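Local atomic coordinates of sefir domain protein (Bacillus cereus F65185, PDB entry 5Y8E), a protein that probably takes part in signalling through SEFIR-SEFIR interactions, as a bacterial example of a domain related to the TIR family. Residues G106-G110 against E111-P115; Y135-L138 against E139-W143. All coordinates share one frame; numbering follows the deposited sequence.

Overall arrangement
Both contacts are local and lie in one small alpha/beta domain, in series along the chain: contact 1 closes at Pro115 before contact 2 opens at Tyr135. Contact 1 is the hairpin formed by the end of strand 100-108 and the short strand 111-112; contact 2 is the last two turns or so of helix 131-143. Their centres are about 21 Å apart and their nearest atoms about 10 Å, so they do not touch. Strand 100-108 links them, its C-terminal end making the hairpin while Ile101 and Ile103 meet the helix. One contact is thus a surface projection of the sheet, the other part of a helical layer packed on it.

Contact 1: G106-G110 against E111-P115; sequences GEENG and EYFLP
Glu108 and Glu111 face each other as an antiparallel hydrogen-bonded pair and close a tight hairpin through a type I' turn. Glu108 N gives its hydrogen to Glu111 O at 2.9 Å, nearly straight at 167° and in the carbonyl plane. In the return bond, 3.0 Å from Glu111 N to Glu108 O, the donor stands well above the carbonyl plane. Asn109 and Gly110 fill the two corners of the turn with positive phi, the backbone shape that defines type I'. The side chain of Glu111 bends at chi2, carrying its carboxylate back toward the turn. Glu111 OE2 comes within 2.8 Å of Asn109 O; both are acceptors, and this is no hydrogen bond.

One step further from the turn, Glu107 and Tyr112 form a non-hydrogen-bonded pair whose side chains diverge. Glu107 CB nevertheless rests 3.2 Å from Glu111 O. Beyond the pair, Phe113 supplies the apolar packing. With CG anti to the carbonyl carbon (chi1 -67°), its ring lies against the 106-108 backbone, one face meeting Glu107 CA, offset toward the rim. The rim follows the backbone: Phe113 CE2 is 3.4 Å from Glu107 N, and Phe113 CD2 is 3.4 Å from Gly106 O. At another corner, Phe113 CE1 meets Glu108 CB at 3.5 Å. Glu108 runs on extended past the rim, at about a right angle to the Phe113 side chain, with OE1 at the ring edge, while its OE2 forms a salt bridge with Lys67.

Lys67, at the start of helix 67-75, also touches Phe113, so that helix borders the hairpin on the Glu108 side. Ser104 OG, in strand 100-108, bonds Gly106 O and, weakly, Phe113 N, while Tyr112 packs on Ser104 and Ala123.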
ATOM      1  N   GLY A 106      -9.737  -9.222   2.368  1.00 26.40           N
ATOM      2  CA  GLY A 106     -10.222 -10.574   2.169  1.00 24.58           C
ATOM      3  C   GLY A 106      -9.090 -11.580   2.101  1.00 25.41           C
ATOM      4  O   GLY A 106      -7.922 -11.241   2.312  1.00 24.03           O
ATOM      5  N   GLU A 107      -9.439 -12.825   1.799  1.00 19.09           N
ATOM      6  CA  GLU A 107      -8.471 -13.906   1.809  1.00 19.68           C
ATOM      7  C   GLU A 107      -8.918 -15.040   0.900  1.00 22.08           C
ATOM      8  O   GLU A 107     -10.070 -15.090   0.461  1.00 23.58           O
ATOM      9  CB  GLU A 107      -8.295 -14.433   3.234  1.00 19.97           C
ATOM     10  CG  GLU A 107      -9.564 -15.019   3.819  1.00 22.63           C
ATOM     11  CD  GLU A 107      -9.345 -15.646   5.175  1.00 27.50           C
ATOM     12  OE1 GLU A 107      -9.263 -16.889   5.245  1.00 28.11           O
ATOM     13  OE2 GLU A 107      -9.256 -14.892   6.167  1.00 29.17           O
ATOM     14  N   GLU A 108      -7.999 -15.956   0.626  1.00 20.48           N
ATOM     15  CA  GLU A 108      -8.279 -17.091  -0.238  1.00 25.27           C
ATOM     16  C   GLU A 108      -7.463 -18.285   0.242  1.00 22.37           C
ATOM     17  O   GLU A 108      -6.277 -18.143   0.546  1.00 22.86           O
ATOM     18  CB  GLU A 108      -7.911 -16.739  -1.678  1.00 29.48           C
ATOM     19  CG  GLU A 108      -8.361 -17.746  -2.713  1.00 40.65           C
ATOM     20  CD  GLU A 108      -8.202 -17.222  -4.129  1.00 46.58           C
ATOM     21  OE1 GLU A 108      -7.100 -16.739  -4.471  1.00 43.92           O
ATOM     22  OE2 GLU A 108      -9.187 -17.290  -4.895  1.00 52.77           O
ATOM     23  N   ASN A 109      -8.102 -19.450   0.328  1.00 23.67           N
ATOM     24  CA  ASN A 109      -7.427 -20.668   0.775  1.00 25.07           C
ATOM     25  C   ASN A 109      -6.771 -20.464   2.139  1.00 24.97           C
ATOM     26  O   ASN A 109      -5.678 -20.970   2.400  1.00 25.61           O
ATOM     27  CB  ASN A 109      -6.385 -21.111  -0.261  1.00 37.85           C
ATOM     28  CG  ASN A 109      -6.946 -21.150  -1.672  1.00 45.39           C
ATOM     29  OD1 ASN A 109      -8.111 -21.497  -1.882  1.00 46.52           O
ATOM     30  ND2 ASN A 109      -6.118 -20.792  -2.650  1.00 48.41           N
ATOM     31  N   GLY A 110      -7.432 -19.684   2.988  1.00 24.18           N
ATOM     32  CA  GLY A 110      -6.956 -19.442   4.337  1.00 27.91           C
ATOM     33  C   GLY A 110      -5.765 -18.507   4.443  1.00 30.17           C
ATOM     34  O   GLY A 110      -5.135 -18.429   5.500  1.00 27.28           O
ATOM     35  N   GLU A 111      -5.450 -17.797   3.362  1.00 22.19           N
ATOM     36  CA  GLU A 111      -4.319 -16.870   3.381  1.00 22.21           C
ATOM     37  C   GLU A 111      -4.665 -15.499   2.840  1.00 22.27           C
ATOM     38  O   GLU A 111      -5.529 -15.359   1.974  1.00 19.49           O
ATOM     39  CB  GLU A 111      -3.143 -17.428   2.585  1.00 26.33           C
ATOM     40  CG  GLU A 111      -2.630 -18.751   3.100  1.00 35.77           C
ATOM     41  CD  GLU A 111      -2.367 -19.726   1.978  1.00 52.51           C
ATOM     42  OE1 GLU A 111      -1.671 -19.342   1.013  1.00 55.45           O
ATOM     43  OE2 GLU A 111      -2.868 -20.873   2.053  1.00 60.31           O
ATOM     44  N   TYR A 112      -3.959 -14.494   3.352  1.00 26.13           N
ATOM     45  CA  TYR A 112      -4.107 -13.118   2.898  1.00 27.45           C
ATOM     46  C   TYR A 112      -3.736 -12.939   1.435  1.00 21.84           C
ATOM     47  O   TYR A 112      -2.832 -13.604   0.916  1.00 22.70           O
ATOM     48  CB  TYR A 112      -3.236 -12.189   3.747  1.00 30.68           C
ATOM     49  CG  TYR A 112      -3.742 -12.003   5.155  1.00 35.25           C
ATOM     50  CD1 TYR A 112      -5.101 -12.025   5.430  1.00 36.93           C
ATOM     51  CD2 TYR A 112      -2.858 -11.810   6.211  1.00 37.38           C
ATOM     52  CE1 TYR A 112      -5.568 -11.859   6.706  1.00 40.44           C
ATOM     53  CE2 TYR A 112      -3.316 -11.640   7.495  1.00 38.39           C
ATOM     54  CZ  TYR A 112      -4.675 -11.667   7.735  1.00 42.89           C
ATOM     55  OH  TYR A 112      -5.155 -11.503   9.015  1.00 47.45           O
ATOM     56  N   PHE A 113      -4.451 -12.037   0.773  1.00 19.80           N
ATOM     57  CA  PHE A 113      -4.042 -11.578  -0.539  1.00 19.38           C
ATOM     58  C   PHE A 113      -2.758 -10.797  -0.348  1.00 31.35           C
ATOM     59  O   PHE A 113      -2.756  -9.696   0.200  1.00 35.60           O
ATOM     60  CB  PHE A 113      -5.127 -10.714  -1.174  1.00 15.26           C
ATOM     61  CG  PHE A 113      -6.379 -11.473  -1.510  1.00 15.82           C
ATOM     62  CD1 PHE A 113      -6.319 -12.632  -2.270  1.00 23.78           C
ATOM     63  CD2 PHE A 113      -7.612 -11.036  -1.052  1.00 15.48           C
ATOM     64  CE1 PHE A 113      -7.468 -13.335  -2.577  1.00 23.92           C
ATOM     65  CE2 PHE A 113      -8.764 -11.733  -1.354  1.00 17.57           C
ATOM     66  CZ  PHE A 113      -8.690 -12.885  -2.115  1.00 20.90           C
ATOM     67  N   LEU A 114      -1.664 -11.430  -0.745  1.00 16.26           N
ATOM     68  CA  LEU A 114      -0.339 -10.841  -0.680  0.53 21.33           C
ATOM     69  C   LEU A 114       0.384 -11.327  -1.924  1.00 21.62           C
ATOM     70  O   LEU A 114       0.312 -12.515  -2.251  1.00 23.32           O
ATOM     71  CB  LEU A 114       0.386 -11.330   0.575  0.53 22.84           C
ATOM     72  CG  LEU A 114       1.397 -10.423   1.273  0.53 21.62           C
ATOM     73  CD1 LEU A 114       0.768  -9.079   1.556  0.53 21.17           C
ATOM     74  CD2 LEU A 114       1.861 -11.056   2.564  0.53 21.28           C
ATOM     75  N   PRO A 115       1.064 -10.416  -2.638  1.00 24.51           N
ATOM     76  CA  PRO A 115       1.796 -10.884  -3.822  1.00 21.87           C
ATOM     77  C   PRO A 115       2.856 -11.910  -3.434  1.00 25.26           C
ATOM     78  O   PRO A 115       3.383 -11.817  -2.322  1.00 22.06           O
ATOM     79  CB  PRO A 115       2.448  -9.604  -4.348  1.00 20.73           C
ATOM     80  CG  PRO A 115       1.518  -8.518  -3.910  1.00 19.03           C
ATOM     81  CD  PRO A 115       1.065  -8.946  -2.534  1.00 21.98           C
TER

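Contact 2: Y135-L138 against E139-W143; sequences YKEL and ERLIW
Glu137 and Arg140 lie side by side on helix 131-143 and point the same way, joined by a two-pronged i to i+3 salt bridge within one helix. Followed outward from CB, Glu137 first sends CG anti to its own N (chi1 177°), where CG meets Leu141 CD1 at 4.0 Å. A bend at chi2 (68°) then turns the carboxylate toward Arg140. Glu137 OE1 accepts from Arg140 NE at 2.9 Å, met from above the carboxylate plane. Glu137 OE2 accepts from Arg140 NH2 at 2.8 Å, on the syn side but clearly out of that plane. Both oxygens sit at the guanidinium edge, almost in its plane, yet the carboxylate is turned 39° against it. Arg140 makes this side-on approach by bending at chi3 after an extended start.

Around the helix, Leu138 CD1 packs against Ile142 CD1 at 3.9 Å. Tyr135 OH and Glu139 OE1 both bond Ser30 OG. A water donates to Lys136 O and to Glu139 OE2, bridging backbone and carboxylate. Regular backbone bonds run beneath, such as Leu141 N to Glu137 O at 2.9 Å.

The chemistry gives the helix three sides: Leu138, Leu141 and Ile142 face Ile101 of strand 100-108, Tyr135 and Glu139 turn to helix 13-29 and Ser30, and Lys136 and the Glu137-Arg140 pair look outward. With one oxygen given to each of two nitrogens, rotation of the carboxylate and swinging of the guanidinium should be restrained, and the pairing would probably favour the ionised form of each group.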
ATOM      1  N   TYR A 135      -8.662   0.156  11.446  1.00 11.67           N
ATOM      2  CA  TYR A 135      -8.144   1.490  11.151  1.00 14.00           C
ATOM      3  C   TYR A 135      -7.162   1.943  12.228  1.00 12.57           C
ATOM      4  O   TYR A 135      -6.130   2.556  11.929  1.00 11.67           O
ATOM      5  CB  TYR A 135      -9.280   2.509  11.000  1.00 13.63           C
ATOM      6  CG  TYR A 135      -8.762   3.866  10.591  1.00  9.11           C
ATOM      7  CD1 TYR A 135      -8.545   4.169   9.255  1.00 12.12           C
ATOM      8  CD2 TYR A 135      -8.454   4.829  11.543  1.00 10.62           C
ATOM      9  CE1 TYR A 135      -8.044   5.405   8.868  1.00 15.32           C
ATOM     10  CE2 TYR A 135      -7.947   6.068  11.171  1.00 12.51           C
ATOM     11  CZ  TYR A 135      -7.749   6.346   9.834  1.00 13.74           C
ATOM     12  OH  TYR A 135      -7.253   7.575   9.457  1.00 14.29           O
ATOM     13  N   LYS A 136      -7.492   1.646  13.480  1.00 12.23           N
ATOM     14  CA  LYS A 136      -6.614   1.976  14.596  1.00 12.40           C
ATOM     15  C   LYS A 136      -5.251   1.315  14.410  1.00 12.08           C
ATOM     16  O   LYS A 136      -4.210   1.935  14.659  1.00 12.11           O
ATOM     17  CB  LYS A 136      -7.248   1.527  15.912  1.00 15.93           C
ATOM     18  CG  LYS A 136      -6.418   1.812  17.158  1.00 17.68           C
ATOM     19  CD  LYS A 136      -7.160   1.288  18.391  1.00 28.18           C
ATOM     20  CE  LYS A 136      -6.379   1.522  19.670  1.00 40.53           C
ATOM     21  NZ  LYS A 136      -5.105   0.749  19.700  1.00 47.56           N
ATOM     22  N   GLU A 137      -5.250   0.060  13.965  1.00 11.96           N
ATOM     23  CA  GLU A 137      -3.990  -0.646  13.763  1.00 13.41           C
ATOM     24  C   GLU A 137      -3.225  -0.087  12.572  1.00 11.24           C
ATOM     25  O   GLU A 137      -1.999   0.033  12.622  1.00 13.76           O
ATOM     26  CB  GLU A 137      -4.210  -2.156  13.615  1.00 14.34           C
ATOM     27  CG  GLU A 137      -2.931  -2.947  13.316  1.00 15.58           C
ATOM     28  CD  GLU A 137      -1.927  -2.989  14.466  1.00 22.74           C
ATOM     29  OE1 GLU A 137      -2.174  -2.393  15.539  1.00 24.30           O
ATOM     30  OE2 GLU A 137      -0.873  -3.640  14.290  1.00 24.81           O
ATOM     31  N   LEU A 138      -3.941   0.275  11.508  1.00 10.35           N
ATOM     32  CA  LEU A 138      -3.296   0.902  10.349  1.00 10.25           C
ATOM     33  C   LEU A 138      -2.599   2.193  10.764  1.00 10.29           C
ATOM     34  O   LEU A 138      -1.454   2.457  10.375  1.00 10.86           O
ATOM     35  CB  LEU A 138      -4.321   1.197   9.249  1.00 10.49           C
ATOM     36  CG  LEU A 138      -3.837   2.047   8.071  1.00 10.45           C
ATOM     37  CD1 LEU A 138      -2.688   1.367   7.321  1.00  8.50           C
ATOM     38  CD2 LEU A 138      -4.994   2.327   7.121  1.00 12.73           C
ATOM     39  N   GLU A 139      -3.298   2.986  11.565  1.00 11.84           N
ATOM     40  CA  GLU A 139      -2.777   4.252  12.063  1.00 12.64           C
ATOM     41  C   GLU A 139      -1.522   4.027  12.910  1.00 14.03           C
ATOM     42  O   GLU A 139      -0.521   4.745  12.762  1.00 12.29           O
ATOM     43  CB  GLU A 139      -3.875   4.937  12.867  1.00 16.25           C
ATOM     44  CG  GLU A 139      -3.523   6.284  13.424  1.00 15.84           C
ATOM     45  CD  GLU A 139      -4.658   6.838  14.239  1.00 16.83           C
ATOM     46  OE1 GLU A 139      -5.396   7.706  13.724  1.00 17.46           O
ATOM     47  OE2 GLU A 139      -4.826   6.383  15.387  1.00 17.98           O
ATOM     48  N   ARG A 140      -1.570   3.029  13.789  1.00 10.61           N
ATOM     49  CA  ARG A 140      -0.409   2.661  14.603  1.00 13.17           C
ATOM     50  C   ARG A 140       0.794   2.308  13.733  1.00 12.93           C
ATOM     51  O   ARG A 140       1.909   2.783  13.973  1.00 12.74           O
ATOM     52  CB  ARG A 140      -0.741   1.477  15.520  1.00 14.17           C
ATOM     53  CG  ARG A 140       0.347   1.195  16.551  1.00 16.15           C
ATOM     54  CD  ARG A 140       0.151  -0.120  17.293  1.00 18.50           C
ATOM     55  NE  ARG A 140       0.333  -1.278  16.422  1.00 19.71           N
ATOM     56  CZ  ARG A 140       1.521  -1.755  16.051  1.00 25.93           C
ATOM     57  NH1 ARG A 140       2.636  -1.170  16.472  1.00 28.44           N
ATOM     58  NH2 ARG A 140       1.598  -2.815  15.257  1.00 24.06           N
ATOM     59  N   LEU A 141       0.569   1.468  12.727  1.00 11.72           N
ATOM     60  CA  LEU A 141       1.650   1.026  11.840  1.00 12.14           C
ATOM     61  C   LEU A 141       2.256   2.189  11.051  1.00 13.15           C
ATOM     62  O   LEU A 141       3.471   2.237  10.817  1.00 11.75           O
ATOM     63  CB  LEU A 141       1.130  -0.050  10.886  1.00 11.54           C
ATOM     64  CG  LEU A 141       0.809  -1.400  11.529  1.00 16.52           C
ATOM     65  CD1 LEU A 141      -0.040  -2.247  10.601  1.00 12.35           C
ATOM     66  CD2 LEU A 141       2.105  -2.117  11.878  1.00 16.49           C
ATOM     67  N   ILE A 142       1.411   3.124  10.638  1.00  9.36           N
ATOM     68  CA  ILE A 142       1.874   4.294   9.894  1.00 10.63           C
ATOM     69  C   ILE A 142       2.811   5.165  10.735  1.00 12.07           C
ATOM     70  O   ILE A 142       3.864   5.601  10.255  1.00 14.78           O
ATOM     71  CB  ILE A 142       0.685   5.111   9.344  1.00 10.46           C
ATOM     72  CG1 ILE A 142       0.117   4.424   8.094  1.00 10.93           C
ATOM     73  CG2 ILE A 142       1.108   6.548   9.023  1.00 15.09           C
ATOM     74  CD1 ILE A 142      -1.247   4.958   7.653  1.00 10.58           C
ATOM     75  N   TRP A 143       2.451   5.380  11.996  1.00 10.41           N
ATOM     76  CA  TRP A 143       3.233   6.239  12.888  1.00 11.37           C
ATOM     77  C   TRP A 143       4.417   5.529  13.544  1.00 13.68           C
ATOM     78  O   TRP A 143       5.286   6.162  14.141  1.00 14.09           O
ATOM     79  CB  TRP A 143       2.319   6.876  13.946  1.00 15.20           C
ATOM     80  CG  TRP A 143       1.536   8.036  13.400  1.00 12.90           C
ATOM     81  CD1 TRP A 143       0.313   7.994  12.777  1.00 12.41           C
ATOM     82  CD2 TRP A 143       1.938   9.409  13.399  1.00 14.31           C
ATOM     83  NE1 TRP A 143      -0.070   9.266  12.407  1.00 13.92           N
ATOM     84  CE2 TRP A 143       0.912  10.150  12.777  1.00 13.79           C
ATOM     85  CE3 TRP A 143       3.064  10.087  13.879  1.00 15.52           C
ATOM     86  CZ2 TRP A 143       0.984  11.536  12.618  1.00 13.02           C
ATOM     87  CZ3 TRP A 143       3.134  11.458  13.721  1.00 17.70           C
ATOM     88  CH2 TRP A 143       2.099  12.169  13.101  1.00 16.84           C
TER
HETATM   89  O   HOH W   1      -3.613   4.152  16.388  1.00 16.21           O